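Local coordinates for EDTA monooxygenase (PDB 5DQP), which probably acts as a flavin-dependent monooxygenase of the bacterial luciferase-like family, using reduced FMN from a partner flavin reductase and molecular oxygen in the breakdown of EDTA, at residues A[102-114]-A[194-208]. Numbering follows the deposited sequence.
Sequences PYTLARQIASVNL and VAGPLNVPLPPYGPP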
ATOM      1  N   PRO A 102      -8.556  11.385   3.079  1.00 19.73           N
ATOM      2  CA  PRO A 102      -8.268  11.032   4.487  1.00 16.48           C
ATOM      3  C   PRO A 102      -8.783   9.673   4.923  1.00 22.56           C
ATOM      4  O   PRO A 102      -8.170   9.020   5.779  1.00 16.87           O
ATOM      5  CB  PRO A 102      -8.978  12.145   5.291  1.00 22.91           C
ATOM      6  CG  PRO A 102      -9.375  13.173   4.328  1.00 21.45           C
ATOM      7  CD  PRO A 102      -9.421  12.571   2.959  1.00 24.71           C
ATOM      8  N   TYR A 103      -9.951   9.258   4.445  1.00 21.63           N
ATOM      9  CA  TYR A 103     -10.456   7.980   4.926  1.00 19.58           C
ATOM     10  C   TYR A 103      -9.626   6.844   4.347  1.00 22.11           C
ATOM     11  O   TYR A 103      -9.249   5.903   5.060  1.00 18.45           O
ATOM     12  CB  TYR A 103     -11.936   7.845   4.577  1.00 19.62           C
ATOM     13  CG  TYR A 103     -12.618   6.676   5.243  1.00 21.36           C
ATOM     14  CD1 TYR A 103     -12.611   5.427   4.647  1.00 23.25           C
ATOM     15  CD2 TYR A 103     -13.268   6.824   6.455  1.00 16.49           C
ATOM     16  CE1 TYR A 103     -13.223   4.357   5.237  1.00 20.96           C
ATOM     17  CE2 TYR A 103     -13.879   5.760   7.056  1.00 17.33           C
ATOM     18  CZ  TYR A 103     -13.852   4.522   6.431  1.00 21.59           C
ATOM     19  OH  TYR A 103     -14.461   3.420   6.977  1.00 23.72           O
ATOM     20  N   THR A 104      -9.276   6.956   3.068  1.00 20.70           N
ATOM     21  CA  THR A 104      -8.395   5.978   2.452  1.00 22.11           C
ATOM     22  C   THR A 104      -7.034   5.942   3.142  1.00 21.08           C
ATOM     23  O   THR A 104      -6.547   4.871   3.522  1.00 23.98           O
ATOM     24  CB  THR A 104      -8.251   6.292   0.973  1.00 24.12           C
ATOM     25  OG1 THR A 104      -9.543   6.177   0.357  1.00 26.43           O
ATOM     26  CG2 THR A 104      -7.296   5.300   0.335  1.00 19.33           C
ATOM     27  N   LEU A 105      -6.413   7.099   3.339  1.00 17.59           N
ATOM     28  CA  LEU A 105      -5.093   7.114   3.968  1.00 21.78           C
ATOM     29  C   LEU A 105      -5.144   6.585   5.400  1.00 18.43           C
ATOM     30  O   LEU A 105      -4.301   5.773   5.801  1.00 20.63           O
ATOM     31  CB  LEU A 105      -4.508   8.523   3.933  1.00 20.63           C
ATOM     32  CG  LEU A 105      -3.065   8.607   4.437  1.00 21.88           C
ATOM     33  CD1 LEU A 105      -2.341   9.702   3.741  1.00 25.89           C
ATOM     34  CD2 LEU A 105      -3.059   8.858   5.956  1.00 27.89           C
ATOM     35  N   ALA A 106      -6.116   7.047   6.199  1.00 22.10           N
ATOM     36  CA  ALA A 106      -6.253   6.544   7.571  1.00 19.48           C
ATOM     37  C   ALA A 106      -6.326   5.016   7.585  1.00 22.99           C
ATOM     38  O   ALA A 106      -5.659   4.332   8.379  1.00 20.24           O
ATOM     39  CB  ALA A 106      -7.508   7.148   8.225  1.00 16.92           C
ATOM     40  N   ARG A 107      -7.139   4.477   6.684  1.00 18.64           N
ATOM     41  CA  ARG A 107      -7.418   3.056   6.622  1.00 20.16           C
ATOM     42  C   ARG A 107      -6.216   2.258   6.112  1.00 21.63           C
ATOM     43  O   ARG A 107      -5.954   1.144   6.582  1.00 18.47           O
ATOM     44  CB  ARG A 107      -8.634   2.871   5.726  1.00 24.43           C
ATOM     45  CG  ARG A 107      -8.716   1.572   5.056  1.00 33.13           C
ATOM     46  CD  ARG A 107      -9.971   1.486   4.226  1.00 26.34           C
ATOM     47  NE  ARG A 107     -10.519   0.151   4.367  1.00 25.68           N
ATOM     48  CZ  ARG A 107     -11.117  -0.514   3.394  1.00 25.10           C
ATOM     49  NH1 ARG A 107     -11.584  -1.724   3.636  1.00 25.67           N
ATOM     50  NH2 ARG A 107     -11.244   0.029   2.186  1.00 21.94           N
ATOM     51  N   GLN A 108      -5.462   2.820   5.168  1.00 21.32           N
ATOM     52  CA  GLN A 108      -4.329   2.091   4.615  1.00 21.88           C
ATOM     53  C   GLN A 108      -3.131   2.098   5.570  1.00 16.87           C
ATOM     54  O   GLN A 108      -2.491   1.061   5.767  1.00 20.13           O
ATOM     55  CB  GLN A 108      -3.975   2.669   3.248  1.00 16.61           C
ATOM     56  CG  GLN A 108      -4.970   2.282   2.176  1.00 20.63           C
ATOM     57  CD  GLN A 108      -4.526   2.732   0.791  1.00 28.18           C
ATOM     58  OE1 GLN A 108      -3.731   3.659   0.667  1.00 26.46           O
ATOM     59  NE2 GLN A 108      -5.037   2.075  -0.253  1.00 27.28           N
ATOM     60  N   ILE A 109      -2.840   3.228   6.211  1.00 18.67           N
ATOM     61  CA  ILE A 109      -1.790   3.222   7.236  1.00 19.94           C
ATOM     62  C   ILE A 109      -2.200   2.347   8.426  1.00 17.66           C
ATOM     63  O   ILE A 109      -1.375   1.626   8.994  1.00 17.55           O
ATOM     64  CB  ILE A 109      -1.456   4.655   7.691  1.00 16.93           C
ATOM     65  CG1 ILE A 109      -1.029   5.526   6.500  1.00 17.49           C
ATOM     66  CG2 ILE A 109      -0.404   4.648   8.840  1.00 16.66           C
ATOM     67  CD1 ILE A 109       0.241   5.080   5.820  1.00 21.04           C
ATOM     68  N   ALA A 110      -3.463   2.425   8.841  1.00 16.45           N
ATOM     69  CA  ALA A 110      -3.902   1.632   9.991  1.00 20.39           C
ATOM     70  C   ALA A 110      -3.890   0.149   9.668  1.00 18.33           C
ATOM     71  O   ALA A 110      -3.577  -0.678  10.534  1.00 23.45           O
ATOM     72  CB  ALA A 110      -5.297   2.068  10.445  1.00 13.80           C
ATOM     73  N   SER A 111      -4.210  -0.209   8.423  1.00 19.59           N
ATOM     74  CA  SER A 111      -4.155  -1.607   8.025  1.00 17.53           C
ATOM     75  C   SER A 111      -2.728  -2.116   8.054  1.00 18.90           C
ATOM     76  O   SER A 111      -2.471  -3.220   8.538  1.00 21.06           O
ATOM     77  CB  SER A 111      -4.730  -1.812   6.615  1.00 19.02           C
ATOM     78  OG  SER A 111      -6.060  -1.363   6.492  1.00 23.64           O
ATOM     79  N   VAL A 112      -1.788  -1.357   7.480  1.00 16.71           N
ATOM     80  CA  VAL A 112      -0.458  -1.914   7.363  1.00 19.34           C
ATOM     81  C   VAL A 112       0.177  -1.969   8.736  1.00 21.78           C
ATOM     82  O   VAL A 112       0.950  -2.893   9.039  1.00 21.81           O
ATOM     83  CB  VAL A 112       0.399  -1.137   6.336  1.00 18.19           C
ATOM     84  CG1 VAL A 112       0.824   0.238   6.872  1.00 18.80           C
ATOM     85  CG2 VAL A 112       1.603  -1.977   5.933  1.00 17.30           C
ATOM     86  N   ASN A 113      -0.164  -1.013   9.601  1.00 18.75           N
ATOM     87  CA  ASN A 113       0.351  -1.025  10.964  1.00 14.77           C
ATOM     88  C   ASN A 113      -0.121  -2.269  11.703  1.00 22.41           C
ATOM     89  O   ASN A 113       0.688  -3.039  12.246  1.00 22.92           O
ATOM     90  CB  ASN A 113      -0.101   0.236  11.712  1.00 16.36           C
ATOM     91  CG  ASN A 113       0.630   0.417  13.032  1.00 21.84           C
ATOM     92  OD1 ASN A 113       1.870   0.294  13.097  1.00 21.06           O
ATOM     93  ND2 ASN A 113      -0.115   0.710  14.084  1.00 19.87           N
ATOM     94  N   LEU A 114      -1.441  -2.468  11.725  1.00 16.72           N
ATOM     95  CA  LEU A 114      -2.053  -3.610  12.399  1.00 23.39           C
ATOM     96  C   LEU A 114      -1.578  -4.928  11.789  1.00 21.99           C
ATOM     97  O   LEU A 114      -1.166  -5.845  12.510  1.00 21.11           O
ATOM     98  CB  LEU A 114      -3.576  -3.477  12.328  1.00 19.13           C
ATOM     99  CG  LEU A 114      -4.475  -4.411  13.139  1.00 26.88           C
ATOM    100  CD1 LEU A 114      -4.117  -4.344  14.595  1.00 25.40           C
ATOM    101  CD2 LEU A 114      -5.935  -3.992  12.960  1.00 16.87           C
ATOM    102  N   VAL A 194     -16.200  14.095   6.562  1.00 26.30           N
ATOM    103  CA  VAL A 194     -15.944  12.667   6.733  1.00 26.09           C
ATOM    104  C   VAL A 194     -16.745  12.149   7.921  1.00 26.43           C
ATOM    105  O   VAL A 194     -16.526  12.583   9.051  1.00 24.45           O
ATOM    106  CB  VAL A 194     -14.444  12.399   6.955  1.00 27.99           C
ATOM    107  CG1 VAL A 194     -14.219  10.944   7.317  1.00 17.78           C
ATOM    108  CG2 VAL A 194     -13.602  12.841   5.732  1.00 20.30           C
ATOM    109  N   ALA A 195     -17.655  11.197   7.689  1.00 25.43           N
ATOM    110  CA  ALA A 195     -18.492  10.704   8.774  1.00 21.52           C
ATOM    111  C   ALA A 195     -17.750   9.712   9.668  1.00 28.10           C
ATOM    112  O   ALA A 195     -17.818   9.817  10.897  1.00 26.18           O
ATOM    113  CB  ALA A 195     -19.771  10.071   8.216  1.00 23.55           C
ATOM    114  N   GLY A 196     -17.024   8.754   9.078  1.00 21.86           N
ATOM    115  CA  GLY A 196     -16.494   7.645   9.851  1.00 20.91           C
ATOM    116  C   GLY A 196     -17.675   6.809  10.351  1.00 25.71           C
ATOM    117  O   GLY A 196     -18.801   7.097   9.977  1.00 25.32           O
ATOM    118  N   PRO A 197     -17.438   5.776  11.184  1.00 25.26           N
ATOM    119  CA  PRO A 197     -16.151   5.295  11.709  1.00 19.42           C
ATOM    120  C   PRO A 197     -15.245   4.656  10.649  1.00 20.61           C
ATOM    121  O   PRO A 197     -15.692   4.292   9.552  1.00 16.37           O
ATOM    122  CB  PRO A 197     -16.567   4.248  12.750  1.00 20.61           C
ATOM    123  CG  PRO A 197     -17.911   3.768  12.291  1.00 21.66           C
ATOM    124  CD  PRO A 197     -18.570   4.957  11.672  1.00 26.97           C
ATOM    125  N   LEU A 198     -13.962   4.556  11.000  1.00 19.14           N
ATOM    126  CA  LEU A 198     -13.007   3.763  10.249  1.00 17.05           C
ATOM    127  C   LEU A 198     -13.310   2.285  10.432  1.00 20.77           C
ATOM    128  O   LEU A 198     -13.734   1.857  11.504  1.00 21.82           O
ATOM    129  CB  LEU A 198     -11.595   4.050  10.733  1.00 13.78           C
ATOM    130  CG  LEU A 198     -10.394   3.652   9.891  1.00 18.86           C
ATOM    131  CD1 LEU A 198     -10.425   4.437   8.592  1.00 17.78           C
ATOM    132  CD2 LEU A 198      -9.108   3.946  10.690  1.00 17.86           C
ATOM    133  N   ASN A 199     -13.086   1.498   9.371  1.00 19.97           N
ATOM    134  CA  ASN A 199     -13.250   0.050   9.419  1.00 19.31           C
ATOM    135  C   ASN A 199     -11.928  -0.692   9.669  1.00 18.86           C
ATOM    136  O   ASN A 199     -11.737  -1.816   9.199  1.00 22.29           O
ATOM    137  CB  ASN A 199     -13.929  -0.446   8.141  1.00 19.28           C
ATOM    138  CG  ASN A 199     -13.102  -0.200   6.896  1.00 24.94           C
ATOM    139  OD1 ASN A 199     -12.140   0.568   6.903  1.00 23.55           O
ATOM    140  ND2 ASN A 199     -13.490  -0.841   5.808  1.00 22.94           N
ATOM    141  N   VAL A 200     -11.021  -0.103  10.432  1.00 21.65           N
ATOM    142  CA  VAL A 200      -9.824  -0.783  10.915  1.00 20.62           C
ATOM    143  C   VAL A 200      -9.732  -0.401  12.381  1.00 19.40           C
ATOM    144  O   VAL A 200      -9.800   0.787  12.696  1.00 21.18           O
ATOM    145  CB  VAL A 200      -8.551  -0.361  10.159  1.00 20.10           C
ATOM    146  CG1 VAL A 200      -7.329  -1.095  10.733  1.00 20.58           C
ATOM    147  CG2 VAL A 200      -8.683  -0.596   8.653  1.00 22.44           C
ATOM    148  N   PRO A 201      -9.597  -1.343  13.308  1.00 23.67           N
ATOM    149  CA  PRO A 201      -9.688  -0.983  14.727  1.00 23.42           C
ATOM    150  C   PRO A 201      -8.367  -0.483  15.299  1.00 23.91           C
ATOM    151  O   PRO A 201      -7.281  -0.884  14.876  1.00 18.38           O
ATOM    152  CB  PRO A 201     -10.099  -2.302  15.386  1.00 20.33           C
ATOM    153  CG  PRO A 201      -9.344  -3.310  14.540  1.00 20.76           C
ATOM    154  CD  PRO A 201      -9.404  -2.794  13.119  1.00 14.55           C
ATOM    155  N   LEU A 202      -8.485   0.394  16.295  1.00 26.57           N
ATOM    156  CA  LEU A 202      -7.324   0.861  17.034  1.00 20.67           C
ATOM    157  C   LEU A 202      -6.678  -0.325  17.739  1.00 23.39           C
ATOM    158  O   LEU A 202      -7.377  -1.097  18.405  1.00 25.50           O
ATOM    159  CB  LEU A 202      -7.720   1.914  18.066  1.00 23.30           C
ATOM    160  CG  LEU A 202      -6.620   2.671  18.820  1.00 26.15           C
ATOM    161  CD1 LEU A 202      -5.773   3.501  17.846  1.00 21.70           C
ATOM    162  CD2 LEU A 202      -7.253   3.573  19.836  1.00 28.05           C
ATOM    163  N   PRO A 203      -5.378  -0.518  17.607  1.00 25.98           N
ATOM    164  CA  PRO A 203      -4.717  -1.600  18.330  1.00 24.31           C
ATOM    165  C   PRO A 203      -4.571  -1.235  19.793  1.00 25.55           C
ATOM    166  O   PRO A 203      -4.641  -0.052  20.145  1.00 24.17           O
ATOM    167  CB  PRO A 203      -3.345  -1.701  17.639  1.00 23.23           C
ATOM    168  CG  PRO A 203      -3.501  -0.893  16.334  1.00 24.67           C
ATOM    169  CD  PRO A 203      -4.458   0.194  16.706  1.00 22.45           C
ATOM    170  N   PRO A 204      -4.333  -2.217  20.666  1.00 26.66           N
ATOM    171  CA  PRO A 204      -4.165  -1.908  22.089  1.00 27.12           C
ATOM    172  C   PRO A 204      -2.888  -1.150  22.398  1.00 31.00           C
ATOM    173  O   PRO A 204      -2.796  -0.515  23.454  1.00 32.21           O
ATOM    174  CB  PRO A 204      -4.167  -3.295  22.750  1.00 28.45           C
ATOM    175  CG  PRO A 204      -3.684  -4.209  21.684  1.00 28.84           C
ATOM    176  CD  PRO A 204      -4.253  -3.666  20.399  1.00 26.62           C
ATOM    177  N   TYR A 205      -1.906  -1.162  21.515  1.00 26.40           N
ATOM    178  CA  TYR A 205      -0.686  -0.405  21.756  1.00 27.87           C
ATOM    179  C   TYR A 205      -0.688   0.969  21.064  1.00 29.39           C
ATOM    180  O   TYR A 205       0.333   1.663  21.076  1.00 25.30           O
ATOM    181  CB  TYR A 205       0.520  -1.243  21.322  1.00 27.94           C
ATOM    182  CG  TYR A 205       0.284  -1.865  19.968  1.00 24.40           C
ATOM    183  CD1 TYR A 205       0.438  -1.111  18.812  1.00 22.93           C
ATOM    184  CD2 TYR A 205      -0.112  -3.192  19.839  1.00 25.88           C
ATOM    185  CE1 TYR A 205       0.189  -1.646  17.579  1.00 19.65           C
ATOM    186  CE2 TYR A 205      -0.347  -3.748  18.586  1.00 23.61           C
ATOM    187  CZ  TYR A 205      -0.189  -2.971  17.464  1.00 23.22           C
ATOM    188  OH  TYR A 205      -0.415  -3.502  16.215  1.00 23.79           O
ATOM    189  N   GLY A 206      -1.804   1.381  20.470  1.00 28.91           N
ATOM    190  CA  GLY A 206      -1.951   2.749  20.031  1.00 25.88           C
ATOM    191  C   GLY A 206      -1.886   2.917  18.529  1.00 23.13           C
ATOM    192  O   GLY A 206      -1.636   1.966  17.785  1.00 24.48           O
ATOM    193  N   PRO A 207      -2.059   4.155  18.067  1.00 22.13           N
ATOM    194  CA  PRO A 207      -2.154   4.434  16.623  1.00 19.26           C
ATOM    195  C   PRO A 207      -0.787   4.456  15.947  1.00 23.47           C
ATOM    196  O   PRO A 207       0.262   4.430  16.613  1.00 22.60           O
ATOM    197  CB  PRO A 207      -2.814   5.823  16.603  1.00 18.19           C
ATOM    198  CG  PRO A 207      -2.266   6.495  17.820  1.00 26.36           C
ATOM    199  CD  PRO A 207      -2.222   5.381  18.873  1.00 24.82           C
ATOM    200  N   PRO A 208      -0.753   4.495  14.609  1.00 23.64           N
ATOM    201  CA  PRO A 208       0.531   4.594  13.911  1.00 18.44           C
ATOM    202  C   PRO A 208       1.307   5.825  14.332  1.00 22.07           C
ATOM    203  O   PRO A 208       0.733   6.880  14.609  1.00 21.98           O
ATOM    204  CB  PRO A 208       0.128   4.691  12.432  1.00 18.16           C
ATOM    205  CG  PRO A 208      -1.258   4.072  12.381  1.00 19.44           C
ATOM    206  CD  PRO A 208      -1.890   4.512  13.662  1.00 14.79           C
TER
HETATM  207  O   HOH W   1     -10.450  -2.187   6.311  1.00 29.13           O
HETATM  208  O   HOH W   2       0.847   1.673  16.711  1.00 20.35           O
HETATM  209  O   HOH W   3      -0.899  -6.002  15.817  1.00 37.85           O
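One face of the Tyr-103 ring is covered by Leu-198 CD1, which sits 4.1 Å from the ring centroid and 15° off the normal, a CH-pi contact. At the ring's edge lies Pro-197 O, which accepts a hydrogen bond from Tyr-103 OH (3.0 Å), in the carbonyl plane and on a lone pair. Tyr-103 reaches this carbonyl because chi1 of -169° carries the ring away from its own backbone N and toward the loop. The guanidinium of Arg-107 has Asn-199 ND2 over one face, the guanidinium and amide planes being 40° apart. Water 1, at the guanidinium edge, accepts from Arg-107 NH1 and donates to Asn-199 O. On the Tyr-205 ring, Pro-203 CB lies over one face toward the rim, with waters 2 and 3 in plane at the edge. Val-200 lays CG1 against Ala-110 CB and CG2 against Ser-111 OG (3.5 Å). That hydroxyl donates to Arg-107 O, which Ser-111 N reaches from the opposite face. Leu-114 CD2 meets Pro-201 CD (3.7 Å), and Ile-109 CG2 meets Pro-208 CB at 3.6 Å. Asn-113 ND2 donates a hydrogen bond to water 2, which in turn donates to Gly-206 O; Asn-113 OD1 accepts from Ile-120 N. Arg-107 NH1 also forms a salt bridge with Asp-57 of the second subunit, a predicted FMN-binding residue, so this largely apolar seam between helix and proline-rich loop probably borders that subunit's flavin site.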